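Local coordinates for oxysterol-binding protein homolog 3 (Saccharomyces cerevisiae, PDB 4IC4) that moves sterols and other lipids between membranes without vesicles, carrying them in a hydrophobic pocket, and binds phosphatidylinositol 4-phosphate through its OSBP-related domain, at residues A125-L130 against P317-R322; F137-E142 against F151-E156; N219-H224 against S231-D236; F248-I253 against E263-K268. All blocks are in the same frame, centred on the assembly; numbering follows the deposited sequence.

How the interactions relate
All four contacts belong to the OSBP-related domain, and each involves at least one strand of its antiparallel barrel. Interactions 1 and 2 touch: strands 127-132 and 137-145 are neighbours, with Leu-130 O 2.7 Å from Leu-139 N and Phe-128 O 2.9 Å from Ser-141 OG. Interactions 3 and 4 form a second pair, joined where His-232 O lies 2.9 Å from Ser-251 N. The two pairs stand apart, the centres of interactions 2 and 3 being about 25 Å from each other. The first pair is nearer the phosphoinositide site: the side chain of Ala-125 is about 7 Å from that of Gln-349, and that of Phe-151 about 8 Å from that of His-146. Interactions 3 and 4 lie away from it.

Interaction 1: residues A125-L130 against P317-R322; sequences AETFEL and PPTDSR
Arg-322 meets the carbonyl of Glu-129 end-on: its NH1 and NH2 each donate to Glu-129 O at 2.9 Å, with the oxygen in the guanidinium plane. Phe-128 lies against one face of this flat group, ring and guanidinium planes 25° apart, with CE1 3.3 Å from Arg-322 NH1. An arginine fits because one rigid group can also reach Asp-320, whose OD2 forms a salt bridge with NH1 and takes Arg-322 N from the opposite face of the carboxylate. Asp-320 carries CG anti to its own N (chi1 -163°), bringing OD1 back to the strand, 3.0 Å from Glu-129 N. With a leucine in place of Arg-322, Glu-129 O would probably lose both of these donors and Asp-320 its positive mate.

The other end is bonded just as closely but includes a water: Thr-127 OG1 and Thr-319 OG1 share a hydrogen bond of 2.7 Å, and the water bridges Thr-127 OG1 and Asp-320 OD1, donating to the carboxylate. Only beyond, at Pro-318, is the turn partly exposed. Ser-321 OG donates to Glu-126 OE1 at 2.6 Å, while Glu-126 OE2 pairs with Arg-324. Thr-127 N donates to Thr-319 O and Ser-321 N to Thr-127 O, a single backbone bridge at Thr-127 and Asp-320 by which a type I turn, followed by an Asx turn at Asp-320, docks on strand 127-132 of the barrel.

Interaction 2: residues F137-E142 against F151-E156; sequences FRLISE and FAFFAE
Arg-138 and Glu-156 run side by side, pointing the same way, from one face of the antiparallel beta hairpin made by strands 137-145 and 150-157 of the OSBP-related barrel. Their flat ends are not coplanar: the planes are 51° apart, and Arg-138 NE meets Glu-156 OE2 from above the carboxylate, at 3.1 Å. A weak bond from Arg-138 NH2 reaches the same oxygen, and a water joins NH2 to Glu-156 OE1. Long, flexible charged chains suit this partly exposed end, where Trp-382 adds a cation-pi partner for the arginine. Further along the same face Ile-140 crosses Phe-154 at a slant, CG2 to CB at 4.2 Å; the phenylalanine ring then leads away to stack on Tyr-374, and Phe-364 packs against both residues.

The other face is packed under helix 71-76. Ser-141 lays its CB over the face of the Phe-153 ring, while Leu-139 CD2 comes to the ring edge, 4.4 Å from CD1 of Phe-153. A serine is small enough for this close approach, and its OG, set between the backbone N and the carbonyl carbon (chi1 62°), binds Phe-128 O on the adjoining strand. Ala-155 likewise lets the strands draw close opposite Leu-139, the two CB atoms 4.3 Å apart. Three hydrogen-bonded pairs hold the backbones together, and the ring contact is snug: Ser-141 CB stands 3.3 Å from Phe-153 CD1.

Interaction 3: residues N219-H224 against S231-D236; sequences NEFEVH and SHILFD
Asn-219 O is gripped twice: Phe-235 N points at it almost straight, at 3.2 Å with an N-H...O angle of 172°, and a water donates to it while also donating to Phe-235 O. The water thus bridges the two backbones where strand 230-235 ends and strand 214-225 is interrupted. The ring of Phe-235 turns its edge to the same carbonyl, with CD2 3.5 Å from Asn-219 O.

On the more exposed face, His-232 crosses two acidic side chains. Its CG lies anti to the backbone N (chi1 -176°), which carries the ring over to the opposite strand, between Glu-220 and Glu-222. Glu-220 OE1 takes a weak, bent bond of 2.7 Å from His-232 NE2, and Glu-222 OE2 lies at the ring edge, 3.1 Å from His-232 CD2. Two carboxylates so near may favour a protonated imidazole, although Glu-222 also has a long, weak ion pair with Lys-230.

The buried face is apolar. Phe-221 crosses Ile-233 obliquely, and the isoleucine sets CD1 over its ring face in a CH-pi contact, 4.2 Å from the centroid and 17° off the normal. A branched isoleucine does this while still placing its CB 3.6 Å from Phe-221 CE2. Phe-235 CE2 meets the edge of the Phe-221 ring. Helix 94-104 lies against this face, touching Phe-221, Val-223 and Ile-233 and offering Ser-99 to Ser-231 OG, while strand 247-253 pairs with the other edge of strand 230-235.

Interaction 4: residues F248-I253 against E263-K268; sequences FKVSII and ETLAGK
Phe-248 to Ile-252 pair with Glu-263 to Gly-267 as an antiparallel beta hairpin near one end of the barrel's strand array. Backbone bonds come first: Phe-248 with Gly-267, Val-250 with Leu-265 and Ile-252 with Glu-263 are the hydrogen-bonded pairs, and Val-250 N reaches Leu-265 O at 2.7 Å.

Apolar packing fills the face turned to helix 94-104. Val-250 CB is 3.6 Å from Leu-265 CB where the two side chains cross, and the branched valine also offers its CG1 to a methyl of the leucine. Phe-248 holds CG between its backbone N and carbonyl carbon (chi1 68°), tipping the ring over the neighbouring strand, its face above Gly-267 O and CD2 3.4 Å from that oxygen. Glycine suits the place, since a side chain would point to the same face of the sheet as the ring and soon meet it. A serine in place of Phe-248 would probably open a gap above Gly-267 and leave Ile-103 and Leu-273 without their aromatic neighbour.

Charged and small groups share the outer face. Lys-249 bends at CG to lie over Ala-266 before its NZ forms a salt bridge with Glu-276. The methyl group gives the chain little clearance: Lys-249 CD is a tight 3.5 Å from Ala-266 CB.

Interaction 1: residues A125-L130 against P317-R322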
# COMPACT_ATOMS: atom_id res chain seq x y z
N ALA A 125 12.34 3.15 -11.12
CA ALA A 125 13.54 3.19 -10.28
C ALA A 125 13.37 4.05 -9.03
O ALA A 125 14.31 4.20 -8.25
CB ALA A 125 14.75 3.63 -11.09
N GLU A 126 12.20 4.65 -8.86
CA GLU A 126 11.94 5.42 -7.65
C GLU A 126 11.88 4.37 -6.53
O GLU A 126 11.47 3.23 -6.76
CB GLU A 126 10.60 6.15 -7.76
CG GLU A 126 10.19 6.92 -6.50
CD GLU A 126 8.96 7.80 -6.73
OE1 GLU A 126 8.23 8.07 -5.75
OE2 GLU A 126 8.73 8.22 -7.88
N THR A 127 12.28 4.76 -5.33
CA THR A 127 12.27 3.85 -4.20
C THR A 127 11.59 4.48 -3.00
O THR A 127 11.30 5.67 -2.99
CB THR A 127 13.72 3.49 -3.77
OG1 THR A 127 14.44 4.70 -3.50
CG2 THR A 127 14.42 2.71 -4.87
N PHE A 128 11.28 3.65 -2.02
CA PHE A 128 10.71 4.16 -0.79
C PHE A 128 11.09 3.21 0.33
O PHE A 128 10.74 2.03 0.30
CB PHE A 128 9.19 4.29 -0.83
CG PHE A 128 8.59 4.74 0.47
CD1 PHE A 128 8.90 5.99 1.00
CD2 PHE A 128 7.75 3.89 1.19
CE1 PHE A 128 8.39 6.39 2.23
CE2 PHE A 128 7.23 4.28 2.43
CZ PHE A 128 7.55 5.54 2.95
N GLU A 129 11.84 3.72 1.29
CA GLU A 129 12.23 2.92 2.43
C GLU A 129 11.36 3.35 3.61
O GLU A 129 10.88 4.49 3.65
CB GLU A 129 13.69 3.15 2.81
CG GLU A 129 13.99 4.55 3.34
CD GLU A 129 15.29 4.63 4.13
OE1 GLU A 129 15.24 5.05 5.30
OE2 GLU A 129 16.35 4.27 3.59
N LEU A 130 11.16 2.44 4.55
CA LEU A 130 10.38 2.74 5.74
C LEU A 130 10.90 1.91 6.90
O LEU A 130 10.70 0.70 6.95
CB LEU A 130 8.89 2.46 5.51
CG LEU A 130 8.01 2.76 6.74
CD1 LEU A 130 8.08 4.24 7.09
CD2 LEU A 130 6.58 2.35 6.44
N PRO A 317 18.87 7.43 -0.66
CA PRO A 317 19.47 7.43 -2.00
C PRO A 317 18.73 8.56 -2.71
O PRO A 317 17.70 9.03 -2.23
CB PRO A 317 19.08 6.05 -2.54
CG PRO A 317 17.74 5.83 -1.91
CD PRO A 317 17.98 6.27 -0.48
N PRO A 318 19.23 9.01 -3.87
CA PRO A 318 18.58 10.10 -4.60
C PRO A 318 17.15 9.81 -5.06
O PRO A 318 16.41 10.72 -5.44
CB PRO A 318 19.50 10.31 -5.80
CG PRO A 318 20.84 9.88 -5.28
CD PRO A 318 20.51 8.65 -4.49
N THR A 319 16.77 8.53 -5.01
CA THR A 319 15.49 8.07 -5.51
C THR A 319 14.29 7.93 -4.57
O THR A 319 13.20 7.57 -5.03
CB THR A 319 15.69 6.69 -6.17
OG1 THR A 319 16.25 5.79 -5.21
CG2 THR A 319 16.64 6.79 -7.37
N ASP A 320 14.45 8.19 -3.28
CA ASP A 320 13.34 8.01 -2.35
C ASP A 320 12.16 8.95 -2.62
O ASP A 320 12.35 10.12 -2.97
CB ASP A 320 13.83 8.20 -0.91
CG ASP A 320 12.85 7.65 0.11
OD1 ASP A 320 12.87 6.43 0.38
OD2 ASP A 320 12.05 8.44 0.66
N SER A 321 10.94 8.44 -2.45
CA SER A 321 9.74 9.25 -2.67
C SER A 321 9.74 10.53 -1.83
O SER A 321 9.14 11.53 -2.22
CB SER A 321 8.48 8.44 -2.36
OG SER A 321 8.33 7.34 -3.24
N ARG A 322 10.39 10.49 -0.67
CA ARG A 322 10.43 11.67 0.20
C ARG A 322 11.21 12.82 -0.44
O ARG A 322 11.12 13.95 0.02
CB ARG A 322 11.09 11.34 1.54
CG ARG A 322 10.36 10.31 2.38
CD ARG A 322 11.11 10.09 3.68
NE ARG A 322 10.52 9.04 4.51
CZ ARG A 322 10.69 7.74 4.30
NH1 ARG A 322 11.43 7.31 3.28
NH2 ARG A 322 10.12 6.86 5.12
O HOH W 1 14.74 4.88 -0.84

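Interaction 2: residues F137-E142 against F151-E156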
# COMPACT_ATOMS: atom_id res chain seq x y z
N PHE A 137 10.35 -3.34 12.40
CA PHE A 137 10.54 -3.74 11.02
C PHE A 137 11.09 -2.64 10.13
O PHE A 137 11.09 -1.46 10.49
CB PHE A 137 9.23 -4.27 10.42
CG PHE A 137 8.25 -3.20 10.00
CD1 PHE A 137 8.39 -2.54 8.78
CD2 PHE A 137 7.17 -2.86 10.82
CE1 PHE A 137 7.47 -1.57 8.38
CE2 PHE A 137 6.25 -1.89 10.43
CZ PHE A 137 6.39 -1.24 9.21
N ARG A 138 11.57 -3.05 8.97
CA ARG A 138 12.07 -2.11 7.98
C ARG A 138 11.55 -2.62 6.65
O ARG A 138 11.38 -3.82 6.45
CB ARG A 138 13.59 -2.05 7.97
CG ARG A 138 14.27 -3.32 7.50
CD ARG A 138 15.77 -3.16 7.58
NE ARG A 138 16.47 -4.32 7.04
CZ ARG A 138 17.78 -4.50 7.16
NH1 ARG A 138 18.52 -3.61 7.80
NH2 ARG A 138 18.35 -5.58 6.64
N LEU A 139 11.29 -1.69 5.75
CA LEU A 139 10.76 -2.04 4.45
C LEU A 139 11.49 -1.26 3.37
O LEU A 139 11.89 -0.12 3.58
CB LEU A 139 9.27 -1.72 4.42
CG LEU A 139 8.45 -1.71 3.13
CD1 LEU A 139 6.97 -1.79 3.49
CD2 LEU A 139 8.73 -0.45 2.32
N ILE A 140 11.70 -1.90 2.23
CA ILE A 140 12.28 -1.23 1.08
C ILE A 140 11.40 -1.59 -0.12
O ILE A 140 10.91 -2.71 -0.22
CB ILE A 140 13.76 -1.65 0.81
CG1 ILE A 140 14.28 -0.89 -0.42
CG2 ILE A 140 13.86 -3.14 0.58
CD1 ILE A 140 14.24 0.62 -0.28
N SER A 141 11.17 -0.62 -0.99
CA SER A 141 10.35 -0.84 -2.17
C SER A 141 10.95 -0.08 -3.35
O SER A 141 11.67 0.90 -3.18
CB SER A 141 8.91 -0.38 -1.92
OG SER A 141 8.83 1.01 -1.65
N GLU A 142 10.63 -0.55 -4.56
CA GLU A 142 11.15 0.07 -5.77
C GLU A 142 10.20 -0.19 -6.94
O GLU A 142 9.59 -1.25 -7.02
CB GLU A 142 12.54 -0.53 -6.07
CG GLU A 142 13.23 0.01 -7.32
CD GLU A 142 14.69 -0.43 -7.43
OE1 GLU A 142 15.03 -1.54 -6.98
OE2 GLU A 142 15.50 0.34 -7.98
N PHE A 151 5.63 -2.92 -8.88
CA PHE A 151 6.29 -2.45 -7.67
C PHE A 151 6.72 -3.64 -6.82
O PHE A 151 5.95 -4.59 -6.62
CB PHE A 151 5.33 -1.56 -6.88
CG PHE A 151 4.72 -0.46 -7.70
CD1 PHE A 151 5.46 0.67 -8.04
CD2 PHE A 151 3.41 -0.56 -8.16
CE1 PHE A 151 4.91 1.68 -8.83
CE2 PHE A 151 2.84 0.46 -8.94
CZ PHE A 151 3.59 1.58 -9.28
N ALA A 152 7.95 -3.60 -6.33
CA ALA A 152 8.48 -4.68 -5.51
C ALA A 152 8.68 -4.21 -4.08
O ALA A 152 9.17 -3.09 -3.85
CB ALA A 152 9.80 -5.19 -6.09
N PHE A 153 8.31 -5.06 -3.13
CA PHE A 153 8.42 -4.74 -1.70
C PHE A 153 9.06 -5.88 -0.92
O PHE A 153 8.81 -7.05 -1.20
CB PHE A 153 7.03 -4.51 -1.09
CG PHE A 153 6.32 -3.30 -1.62
CD1 PHE A 153 6.29 -2.11 -0.90
CD2 PHE A 153 5.68 -3.35 -2.86
CE1 PHE A 153 5.65 -0.98 -1.41
CE2 PHE A 153 5.04 -2.23 -3.37
CZ PHE A 153 5.02 -1.05 -2.65
N PHE A 154 9.86 -5.51 0.07
CA PHE A 154 10.49 -6.49 0.95
C PHE A 154 10.50 -5.89 2.35
O PHE A 154 11.18 -4.89 2.59
CB PHE A 154 11.92 -6.81 0.51
CG PHE A 154 12.59 -7.87 1.35
CD1 PHE A 154 11.94 -9.07 1.62
CD2 PHE A 154 13.87 -7.67 1.87
CE1 PHE A 154 12.56 -10.06 2.38
CE2 PHE A 154 14.50 -8.65 2.63
CZ PHE A 154 13.84 -9.86 2.88
N ALA A 155 9.73 -6.49 3.25
CA ALA A 155 9.64 -6.02 4.63
C ALA A 155 10.26 -7.08 5.53
O ALA A 155 10.02 -8.27 5.34
CB ALA A 155 8.18 -5.80 5.02
N GLU A 156 11.06 -6.64 6.50
CA GLU A 156 11.74 -7.56 7.41
C GLU A 156 11.61 -7.17 8.87
O GLU A 156 11.74 -5.99 9.22
CB GLU A 156 13.23 -7.63 7.11
CG GLU A 156 13.62 -7.77 5.68
CD GLU A 156 15.13 -7.67 5.52
OE1 GLU A 156 15.83 -8.66 5.84
OE2 GLU A 156 15.61 -6.60 5.10
O HOH W 2 18.17 -7.93 4.45

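Interaction 3: residues N219-H224 against S231-D236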
# COMPACT_ATOMS: atom_id res chain seq x y z
N ASN A 219 -16.79 -9.46 -3.02
CA ASN A 219 -16.50 -10.88 -3.18
C ASN A 219 -15.80 -11.48 -1.96
O ASN A 219 -16.19 -11.21 -0.83
CB ASN A 219 -15.65 -11.09 -4.44
CG ASN A 219 -16.41 -10.76 -5.72
OD1 ASN A 219 -15.82 -10.63 -6.79
ND2 ASN A 219 -17.73 -10.62 -5.60
N GLU A 220 -14.77 -12.27 -2.21
CA GLU A 220 -14.04 -12.93 -1.13
C GLU A 220 -12.60 -13.19 -1.52
O GLU A 220 -12.20 -12.94 -2.66
CB GLU A 220 -14.72 -14.27 -0.82
CG GLU A 220 -14.60 -15.27 -1.97
CD GLU A 220 -15.87 -16.06 -2.21
OE1 GLU A 220 -16.31 -16.78 -1.29
OE2 GLU A 220 -16.42 -15.97 -3.33
N PHE A 221 -11.81 -13.70 -0.58
CA PHE A 221 -10.42 -14.05 -0.83
C PHE A 221 -9.95 -14.97 0.29
O PHE A 221 -10.56 -15.02 1.36
CB PHE A 221 -9.54 -12.79 -0.95
CG PHE A 221 -9.08 -12.22 0.37
CD1 PHE A 221 -7.80 -12.48 0.84
CD2 PHE A 221 -9.91 -11.38 1.10
CE1 PHE A 221 -7.34 -11.91 2.03
CE2 PHE A 221 -9.46 -10.80 2.29
CZ PHE A 221 -8.18 -11.06 2.75
N GLU A 222 -8.89 -15.73 0.03
CA GLU A 222 -8.39 -16.66 1.02
C GLU A 222 -6.91 -16.49 1.35
O GLU A 222 -6.12 -16.03 0.52
CB GLU A 222 -8.63 -18.10 0.57
CG GLU A 222 -10.07 -18.40 0.16
CD GLU A 222 -10.33 -19.89 -0.02
OE1 GLU A 222 -9.55 -20.55 -0.73
OE2 GLU A 222 -11.32 -20.39 0.55
N VAL A 223 -6.56 -16.86 2.57
CA VAL A 223 -5.18 -16.82 3.03
C VAL A 223 -4.82 -18.28 3.21
O VAL A 223 -5.57 -19.03 3.83
CB VAL A 223 -5.05 -16.09 4.38
CG1 VAL A 223 -3.62 -16.20 4.89
CG2 VAL A 223 -5.45 -14.63 4.22
N HIS A 224 -3.68 -18.69 2.67
CA HIS A 224 -3.25 -20.08 2.77
C HIS A 224 -1.92 -20.24 3.47
O HIS A 224 -0.98 -19.48 3.24
CB HIS A 224 -3.18 -20.69 1.37
CG HIS A 224 -4.51 -20.81 0.69
ND1 HIS A 224 -5.46 -21.73 1.07
CD2 HIS A 224 -5.05 -20.10 -0.33
CE1 HIS A 224 -6.53 -21.58 0.32
NE2 HIS A 224 -6.31 -20.60 -0.54
N SER A 231 -7.96 -19.73 5.35
CA SER A 231 -8.88 -18.77 5.91
C SER A 231 -9.69 -18.20 4.76
O SER A 231 -9.13 -17.80 3.74
CB SER A 231 -8.11 -17.65 6.62
OG SER A 231 -9.00 -16.72 7.22
N HIS A 232 -11.00 -18.18 4.92
CA HIS A 232 -11.90 -17.69 3.89
C HIS A 232 -12.59 -16.42 4.38
O HIS A 232 -13.38 -16.44 5.32
CB HIS A 232 -12.93 -18.77 3.56
CG HIS A 232 -13.86 -18.41 2.44
ND1 HIS A 232 -14.99 -17.65 2.63
CD2 HIS A 232 -13.81 -18.71 1.12
CE1 HIS A 232 -15.61 -17.49 1.47
NE2 HIS A 232 -14.91 -18.13 0.54
N ILE A 233 -12.28 -15.30 3.73
CA ILE A 233 -12.86 -14.01 4.10
C ILE A 233 -13.93 -13.61 3.10
O ILE A 233 -13.67 -13.50 1.91
CB ILE A 233 -11.78 -12.89 4.12
CG1 ILE A 233 -10.68 -13.22 5.13
CG2 ILE A 233 -12.42 -11.56 4.48
CD1 ILE A 233 -9.68 -14.24 4.65
N LEU A 234 -15.15 -13.39 3.60
CA LEU A 234 -16.26 -12.99 2.74
C LEU A 234 -16.81 -11.65 3.19
O LEU A 234 -17.16 -11.46 4.35
CB LEU A 234 -17.37 -14.05 2.77
CG LEU A 234 -17.99 -14.43 4.12
CD1 LEU A 234 -19.25 -15.24 3.88
CD2 LEU A 234 -17.00 -15.22 4.95
N PHE A 235 -16.89 -10.71 2.25
CA PHE A 235 -17.40 -9.38 2.55
C PHE A 235 -18.90 -9.30 2.31
O PHE A 235 -19.42 -9.91 1.38
CB PHE A 235 -16.67 -8.35 1.69
CG PHE A 235 -15.19 -8.30 1.95
CD1 PHE A 235 -14.69 -7.66 3.08
CD2 PHE A 235 -14.30 -8.92 1.09
CE1 PHE A 235 -13.33 -7.66 3.35
CE2 PHE A 235 -12.93 -8.92 1.35
CZ PHE A 235 -12.45 -8.29 2.48
N ASP A 236 -19.59 -8.54 3.15
CA ASP A 236 -21.04 -8.38 3.03
C ASP A 236 -21.40 -7.77 1.68
O ASP A 236 -20.68 -6.91 1.17
CB ASP A 236 -21.58 -7.46 4.13
CG ASP A 236 -21.50 -8.09 5.51
OD1 ASP A 236 -21.13 -9.28 5.61
OD2 ASP A 236 -21.82 -7.39 6.49
O HOH W 3 -19.40 -10.95 -1.18

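Interaction 4: residues F248-I253 against E263-K268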
# COMPACT_ATOMS: atom_id res chain seq x y z
N PHE A 248 -17.81 -8.12 7.44
CA PHE A 248 -17.23 -9.29 6.79
C PHE A 248 -17.11 -10.42 7.80
O PHE A 248 -17.15 -10.21 9.01
CB PHE A 248 -15.86 -8.94 6.21
CG PHE A 248 -14.81 -8.65 7.25
CD1 PHE A 248 -14.09 -9.68 7.84
CD2 PHE A 248 -14.56 -7.35 7.64
CE1 PHE A 248 -13.13 -9.41 8.81
CE2 PHE A 248 -13.60 -7.07 8.61
CZ PHE A 248 -12.88 -8.10 9.19
N LYS A 249 -16.99 -11.64 7.28
CA LYS A 249 -16.87 -12.83 8.10
C LYS A 249 -15.63 -13.60 7.67
O LYS A 249 -15.23 -13.55 6.51
CB LYS A 249 -18.10 -13.72 7.93
CG LYS A 249 -19.41 -13.09 8.38
CD LYS A 249 -19.45 -12.88 9.89
CE LYS A 249 -20.83 -12.43 10.34
NZ LYS A 249 -20.90 -12.26 11.82
N VAL A 250 -15.01 -14.29 8.62
CA VAL A 250 -13.82 -15.07 8.33
C VAL A 250 -14.02 -16.49 8.84
O VAL A 250 -14.36 -16.69 10.01
CB VAL A 250 -12.56 -14.48 9.01
CG1 VAL A 250 -11.32 -15.27 8.60
CG2 VAL A 250 -12.41 -13.02 8.64
N SER A 251 -13.81 -17.46 7.97
CA SER A 251 -13.95 -18.86 8.34
C SER A 251 -12.57 -19.50 8.30
O SER A 251 -11.94 -19.59 7.24
CB SER A 251 -14.89 -19.58 7.37
OG SER A 251 -16.18 -18.99 7.38
N ILE A 252 -12.09 -19.94 9.47
CA ILE A 252 -10.78 -20.57 9.57
C ILE A 252 -10.93 -22.08 9.50
O ILE A 252 -11.62 -22.68 10.32
CB ILE A 252 -10.10 -20.20 10.91
CG1 ILE A 252 -9.93 -18.69 11.01
CG2 ILE A 252 -8.75 -20.90 11.00
CD1 ILE A 252 -9.04 -18.08 9.94
N ILE A 253 -10.28 -22.70 8.52
CA ILE A 253 -10.36 -24.14 8.34
C ILE A 253 -9.00 -24.81 8.45
O ILE A 253 -8.20 -24.78 7.51
CB ILE A 253 -10.97 -24.48 6.97
CG1 ILE A 253 -12.34 -23.80 6.82
CG2 ILE A 253 -11.11 -25.99 6.82
CD1 ILE A 253 -13.37 -24.27 7.83
N GLU A 263 -12.50 -22.16 13.41
CA GLU A 263 -12.88 -20.94 14.11
C GLU A 263 -13.50 -19.96 13.12
O GLU A 263 -13.30 -20.07 11.91
CB GLU A 263 -11.65 -20.30 14.76
CG GLU A 263 -10.91 -21.21 15.72
CD GLU A 263 -9.59 -20.63 16.19
OE1 GLU A 263 -8.70 -20.43 15.34
OE2 GLU A 263 -9.45 -20.36 17.40
N THR A 264 -14.24 -18.99 13.65
CA THR A 264 -14.87 -17.98 12.82
C THR A 264 -14.61 -16.60 13.42
O THR A 264 -14.61 -16.43 14.64
CB THR A 264 -16.38 -18.21 12.70
OG1 THR A 264 -16.62 -19.47 12.05
CG2 THR A 264 -17.03 -17.10 11.89
N LEU A 265 -14.38 -15.63 12.55
CA LEU A 265 -14.12 -14.26 12.97
C LEU A 265 -15.13 -13.36 12.28
O LEU A 265 -15.66 -13.70 11.21
CB LEU A 265 -12.70 -13.83 12.56
CG LEU A 265 -11.54 -14.81 12.78
CD1 LEU A 265 -10.26 -14.16 12.27
CD2 LEU A 265 -11.41 -15.17 14.26
N ALA A 266 -15.41 -12.21 12.88
CA ALA A 266 -16.35 -11.27 12.29
C ALA A 266 -16.05 -9.84 12.72
O ALA A 266 -15.53 -9.61 13.81
CB ALA A 266 -17.78 -11.64 12.69
N GLY A 267 -16.38 -8.90 11.85
CA GLY A 267 -16.15 -7.50 12.17
C GLY A 267 -16.41 -6.60 10.98
O GLY A 267 -17.05 -7.00 10.00
N LYS A 268 -15.92 -5.37 11.08
CA LYS A 268 -16.06 -4.38 10.02
C LYS A 268 -14.66 -3.88 9.71
O LYS A 268 -13.90 -3.57 10.63
CB LYS A 268 -16.94 -3.22 10.49
CG LYS A 268 -18.40 -3.59 10.74
CD LYS A 268 -19.22 -2.37 11.12
CE LYS A 268 -20.70 -2.72 11.24
NZ LYS A 268 -21.50 -1.53 11.64